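Local coordinates for transglutaminase-like enzymes, putative cysteine protease (Cytophaga hutchinsonii, PDB 3ISR), which is probably a papain-clan hydrolase with a transglutaminase-like fold, perhaps a cysteine protease, whose substrate is not known, at residues Y122-K127 and Q167-D172; L187-C192 and A216-Y221. One frame throughout, in Å; residues are numbered along the deposited sequence.

Interaction 1. Residues Y122-K127 and Q167-D172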
loop_
_atom_site.group_PDB
_atom_site.type_symbol
_atom_site.label_atom_id
_atom_site.label_comp_id
_atom_site.label_asym_id
_atom_site.label_seq_id
_atom_site.Cartn_x
_atom_site.Cartn_y
_atom_site.Cartn_z
ATOM N N TYR B 122 1.259 3.647 -12.895
ATOM C CA TYR B 122 0.308 2.548 -12.706
ATOM C C TYR B 122 0.887 1.174 -13.006
ATOM O O TYR B 122 0.163 0.188 -12.995
ATOM C CB TYR B 122 -0.924 2.794 -13.594
ATOM C CG TYR B 122 -1.559 4.121 -13.273
ATOM C CD1 TYR B 122 -2.251 4.310 -12.072
ATOM C CD2 TYR B 122 -1.426 5.207 -14.146
ATOM C CE1 TYR B 122 -2.812 5.564 -11.759
ATOM C CE2 TYR B 122 -1.986 6.447 -13.856
ATOM C CZ TYR B 122 -2.669 6.616 -12.662
ATOM O OH TYR B 122 -3.228 7.837 -12.400
ATOM N N CYS B 123 2.193 1.104 -13.289
ATOM C CA CYS B 123 2.823 -0.159 -13.689
ATOM C C CYS B 123 4.137 -0.306 -12.916
ATOM O O CYS B 123 5.230 -0.017 -13.442
ATOM C CB CYS B 123 3.084 -0.204 -15.202
ATOM S SG CYS B 123 1.642 0.097 -16.236
ATOM N N GLN B 124 4.019 -0.751 -11.657
ATOM C CA GLN B 124 5.174 -0.840 -10.731
ATOM C C GLN B 124 5.925 -2.143 -10.947
ATOM O O GLN B 124 5.929 -3.059 -10.095
ATOM C CB GLN B 124 4.713 -0.694 -9.277
ATOM C CG GLN B 124 3.848 0.562 -8.994
ATOM C CD GLN B 124 2.355 0.257 -9.013
ATOM O OE1 GLN B 124 1.871 -0.547 -9.831
ATOM N NE2 GLN B 124 1.612 0.890 -8.101
ATOM N N SER B 125 6.562 -2.228 -12.111
ATOM C CA SER B 125 7.197 -3.446 -12.562
ATOM C C SER B 125 8.347 -3.801 -11.652
ATOM O O SER B 125 8.664 -4.976 -11.452
ATOM C CB SER B 125 7.686 -3.293 -14.015
ATOM O OG SER B 125 8.289 -2.021 -14.230
ATOM N N ASP B 126 8.945 -2.779 -11.056
ATOM C CA ASP B 126 10.046 -3.013 -10.131
ATOM C C ASP B 126 9.599 -3.708 -8.833
ATOM O O ASP B 126 10.424 -4.272 -8.142
ATOM C CB ASP B 126 10.786 -1.689 -9.837
ATOM C CG ASP B 126 9.886 -0.633 -9.202
ATOM O OD1 ASP B 126 8.754 -0.425 -9.675
ATOM O OD2 ASP B 126 10.324 -0.002 -8.217
ATOM N N LYS B 127 8.315 -3.656 -8.485
ATOM C CA LYS B 127 7.823 -4.363 -7.290
ATOM C C LYS B 127 7.336 -5.772 -7.601
ATOM O O LYS B 127 6.905 -6.514 -6.703
ATOM C CB LYS B 127 6.695 -3.581 -6.624
ATOM C CG LYS B 127 7.169 -2.244 -6.019
ATOM C CD LYS B 127 6.023 -1.506 -5.335
ATOM C CE LYS B 127 6.190 -1.451 -3.825
ATOM N NZ LYS B 127 5.256 -0.442 -3.236
ATOM N N GLN B 167 -7.009 5.801 -9.463
ATOM C CA GLN B 167 -5.807 5.594 -8.639
ATOM C C GLN B 167 -5.267 4.171 -8.696
ATOM O O GLN B 167 -4.104 3.930 -8.360
ATOM C CB GLN B 167 -6.060 6.005 -7.174
ATOM C CG GLN B 167 -6.323 7.504 -7.001
ATOM C CD GLN B 167 -6.414 7.922 -5.528
ATOM O OE1 GLN B 167 -6.266 7.100 -4.620
ATOM N NE2 GLN B 167 -6.641 9.211 -5.295
ATOM N N THR B 168 -6.117 3.227 -9.113
ATOM C CA THR B 168 -5.763 1.810 -9.161
ATOM C C THR B 168 -4.610 1.525 -10.120
ATOM O O THR B 168 -4.573 2.052 -11.251
ATOM C CB THR B 168 -6.990 0.967 -9.593
ATOM O OG1 THR B 168 -8.141 1.334 -8.805
ATOM C CG2 THR B 168 -6.743 -0.516 -9.447
ATOM N N SER B 169 -3.697 0.658 -9.695
ATOM C CA SER B 169 -2.497 0.345 -10.472
ATOM C C SER B 169 -2.343 -1.153 -10.611
ATOM O O SER B 169 -3.045 -1.933 -9.952
ATOM C CB SER B 169 -1.265 0.899 -9.736
ATOM O OG SER B 169 -1.078 0.242 -8.477
ATOM N N ALA B 170 -1.372 -1.565 -11.425
ATOM C CA ALA B 170 -1.034 -2.964 -11.554
ATOM C C ALA B 170 -0.760 -3.618 -10.195
ATOM O O ALA B 170 -1.151 -4.768 -9.981
ATOM C CB ALA B 170 0.174 -3.156 -12.462
ATOM N N PHE B 171 -0.065 -2.906 -9.310
ATOM C CA PHE B 171 0.277 -3.467 -7.999
ATOM C C PHE B 171 -0.974 -3.784 -7.181
ATOM O O PHE B 171 -0.976 -4.738 -6.408
ATOM C CB PHE B 171 1.234 -2.544 -7.226
ATOM C CG PHE B 171 1.860 -3.185 -6.023
ATOM C CD1 PHE B 171 2.857 -4.156 -6.163
ATOM C CD2 PHE B 171 1.440 -2.831 -4.745
ATOM C CE1 PHE B 171 3.434 -4.762 -5.031
ATOM C CE2 PHE B 171 2.028 -3.427 -3.611
ATOM C CZ PHE B 171 3.029 -4.390 -3.770
ATOM N N ASP B 172 -2.034 -3.002 -7.374
ATOM C CA ASP B 172 -3.312 -3.269 -6.717
ATOM C C ASP B 172 -4.012 -4.456 -7.361
ATOM O O ASP B 172 -4.475 -5.365 -6.665
ATOM C CB ASP B 172 -4.221 -2.051 -6.771
ATOM C CG ASP B 172 -3.574 -0.829 -6.182
ATOM O OD1 ASP B 172 -2.946 -0.953 -5.109
ATOM O OD2 ASP B 172 -3.699 0.255 -6.790
#
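Gln124 carries this contact by plugging its carboxamide into the start of helix 170-176. Its CB and CG only bring the chain across, bending at chi2 (97°) so that the amide turns back against the helix; CD then lies 3.5 Å from Phe171 CB. At the tip the amide ends part company. OE1 accepts the Phe171 N-H at 3.1 Å, with the donor above the carbonyl plane, while NE2 gives an almost in-plane bond to Ser169 OG at 2.8 Å. With an alanine here, Phe171 N would probably lose its acceptor from the loop and the Ser169 hydroxyl its amide donor. Just before Phe171, at the helix's first residue, Ala170 N makes a nearly straight bond to Tyr122 O at 2.8 Å. The Tyr122 ring reaches Thr168 O (CD1 at 3.3 Å) and has Gln167 O at its edge. Lys127 crosses Phe171 at about a right angle and brings CD (CH-pi, 4.3 Å from the centroid) and NZ (cation-pi, 4.7 Å) over one ring face. Ser169 is the N-cap, its N-H accepted by Asp172 OD2 (2.9 Å). The whole is a helix N-terminus capped from outside by a loop, with Gln124 at the centre of an inverse gamma turn.

Interaction 2. Residues L187-C192 and A216-Y221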
loop_
_atom_site.group_PDB
_atom_site.type_symbol
_atom_site.label_atom_id
_atom_site.label_comp_id
_atom_site.label_asym_id
_atom_site.label_seq_id
_atom_site.Cartn_x
_atom_site.Cartn_y
_atom_site.Cartn_z
ATOM N N LEU B 187 -1.772 -4.123 -15.879
ATOM C CA LEU B 187 -1.165 -5.323 -15.322
ATOM C C LEU B 187 -0.320 -6.133 -16.328
ATOM O O LEU B 187 0.781 -6.580 -16.000
ATOM C CB LEU B 187 -2.224 -6.205 -14.646
ATOM C CG LEU B 187 -1.688 -7.465 -13.964
ATOM C CD1 LEU B 187 -0.625 -7.065 -12.882
ATOM C CD2 LEU B 187 -2.861 -8.247 -13.336
ATOM N N GLY B 188 -0.794 -6.262 -17.557
ATOM C CA GLY B 188 0.006 -6.892 -18.621
ATOM C C GLY B 188 1.316 -6.136 -18.827
ATOM O O GLY B 188 2.380 -6.743 -18.927
ATOM N N ILE B 189 1.233 -4.808 -18.864
ATOM C CA ILE B 189 2.433 -3.965 -19.063
ATOM C C ILE B 189 3.411 -4.179 -17.919
ATOM O O ILE B 189 4.604 -4.411 -18.148
ATOM C CB ILE B 189 2.065 -2.473 -19.138
ATOM C CG1 ILE B 189 1.300 -2.174 -20.426
ATOM C CG2 ILE B 189 3.331 -1.599 -19.099
ATOM C CD1 ILE B 189 0.483 -0.894 -20.343
ATOM N N ALA B 190 2.910 -4.136 -16.686
ATOM C CA ALA B 190 3.802 -4.282 -15.537
ATOM C C ALA B 190 4.508 -5.619 -15.553
ATOM O O ALA B 190 5.695 -5.684 -15.290
ATOM C CB ALA B 190 3.040 -4.104 -14.210
ATOM N N LEU B 191 3.766 -6.686 -15.829
ATOM C CA LEU B 191 4.360 -8.023 -15.844
ATOM C C LEU B 191 5.360 -8.198 -16.976
ATOM O O LEU B 191 6.399 -8.824 -16.784
ATOM C CB LEU B 191 3.262 -9.100 -15.863
ATOM C CG LEU B 191 2.403 -9.192 -14.585
ATOM C CD1 LEU B 191 1.153 -10.033 -14.845
ATOM C CD2 LEU B 191 3.200 -9.765 -13.382
ATOM N N CYS B 192 5.079 -7.618 -18.148
ATOM C CA CYS B 192 6.073 -7.627 -19.243
ATOM C C CYS B 192 7.356 -6.917 -18.854
ATOM O O CYS B 192 8.446 -7.457 -19.014
ATOM C CB CYS B 192 5.541 -6.923 -20.475
ATOM S SG CYS B 192 4.363 -7.878 -21.410
ATOM N N ALA B 216 -8.945 -0.046 -23.688
ATOM C CA ALA B 216 -7.514 0.011 -23.384
ATOM C C ALA B 216 -6.909 -1.381 -23.410
ATOM O O ALA B 216 -7.502 -2.318 -22.890
ATOM C CB ALA B 216 -7.284 0.678 -21.994
ATOM N N CYS B 217 -5.728 -1.514 -24.018
ATOM C CA CYS B 217 -4.967 -2.737 -23.936
ATOM C C CYS B 217 -3.480 -2.404 -23.979
ATOM O O CYS B 217 -3.070 -1.311 -23.573
ATOM C CB CYS B 217 -5.395 -3.744 -24.996
ATOM S SG CYS B 217 -5.416 -3.078 -26.647
ATOM N N PHE B 218 -2.654 -3.345 -24.409
ATOM C CA PHE B 218 -1.225 -3.067 -24.384
ATOM C C PHE B 218 -0.489 -3.671 -25.568
ATOM O O PHE B 218 -1.031 -4.545 -26.266
ATOM C CB PHE B 218 -0.605 -3.487 -23.035
ATOM C CG PHE B 218 -0.428 -4.980 -22.852
ATOM C CD1 PHE B 218 0.808 -5.582 -23.085
ATOM C CD2 PHE B 218 -1.470 -5.768 -22.380
ATOM C CE1 PHE B 218 0.968 -6.972 -22.898
ATOM C CE2 PHE B 218 -1.325 -7.122 -22.200
ATOM C CZ PHE B 218 -0.109 -7.729 -22.435
ATOM N N GLU B 219 0.733 -3.193 -25.799
ATOM C CA GLU B 219 1.573 -3.715 -26.862
ATOM C C GLU B 219 2.925 -4.023 -26.269
ATOM O O GLU B 219 3.378 -3.316 -25.382
ATOM C CB GLU B 219 1.715 -2.698 -27.997
ATOM C CG GLU B 219 0.381 -2.382 -28.725
ATOM C CD GLU B 219 0.526 -1.236 -29.719
ATOM O OE1 GLU B 219 1.088 -0.188 -29.337
ATOM O OE2 GLU B 219 0.078 -1.371 -30.883
ATOM N N ALA B 220 3.512 -5.134 -26.691
ATOM C CA ALA B 220 4.849 -5.510 -26.252
ATOM C C ALA B 220 5.773 -5.448 -27.447
ATOM O O ALA B 220 5.372 -5.793 -28.563
ATOM C CB ALA B 220 4.850 -6.922 -25.665
ATOM N N TYR B 221 7.026 -5.068 -27.217
ATOM C CA TYR B 221 7.961 -4.952 -28.326
ATOM C C TYR B 221 8.710 -6.251 -28.455
ATOM O O TYR B 221 9.550 -6.580 -27.606
ATOM C CB TYR B 221 8.921 -3.794 -28.092
ATOM C CG TYR B 221 9.750 -3.415 -29.289
ATOM C CD1 TYR B 221 9.212 -2.613 -30.309
ATOM C CD2 TYR B 221 11.077 -3.820 -29.393
ATOM C CE1 TYR B 221 9.981 -2.232 -31.420
ATOM C CE2 TYR B 221 11.861 -3.429 -30.503
ATOM C CZ TYR B 221 11.300 -2.635 -31.496
ATOM O OH TYR B 221 12.061 -2.249 -32.583
#
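Phe218 lies against helix 187-192 with one ring face on the backbone of Gly188, whose CA is 3.8 Å from CE2 and makes a CH-pi contact over that face. The fit is close: a beta carbon at this glycine would come within 2.3 Å of CE2, a clash. Ile189 N also sits over that face, near the rim. The isoleucine side chain goes instead to the root of the phenylalanine, CG1 touching Phe218 CB at 3.5 Å as the two side chains run past each other in opposite directions. From the next turn Cys192 reaches the ring obliquely, its SG 3.8 Å from Phe218 CE1 in a sulfur-aromatic contact, and the same sulfur brushes Ala220 CB at 4.4 Å. Phe218 chi1 of 75° sets CG between the backbone N and the carbonyl carbon, the turn that lays the ring over the glycine. Behind these contacts, helix and strand segments run nearly parallel, 22° apart with axes 8.2 Å from each other. Val146 and Thr150 of helix 142-156 also touch the phenylalanine, and Ala199 of strand 199-206 meets Cys192. Strand 215-222 is itself held between strands 199-206 and 225-229, so the helix packs on an inner strand of a four-stranded antiparallel sheet.

Overall arrangement
Helix 181-194 joins the two interactions, whose centres lie 12 Å apart. Interaction 2 uses the side of it that meets strand 215-222; Ile189 serves both, CG2 meeting Cys123 SG at 3.7 Å, while Ala190 CB touches Ala170 CB at 3.5 Å. The result is layered, from sheet through helix to the capped start of helix 170-176 and its loop. Tyr122 also reaches Arg182 and His186, near the beginning of helix 181-194. In transglutaminase-like enzymes the nucleophilic cysteine stands at the start of such a helix, facing a histidine on the sheet; interaction 2 probably joins the counterparts of those two elements, helix 181-194 and strand 215-222.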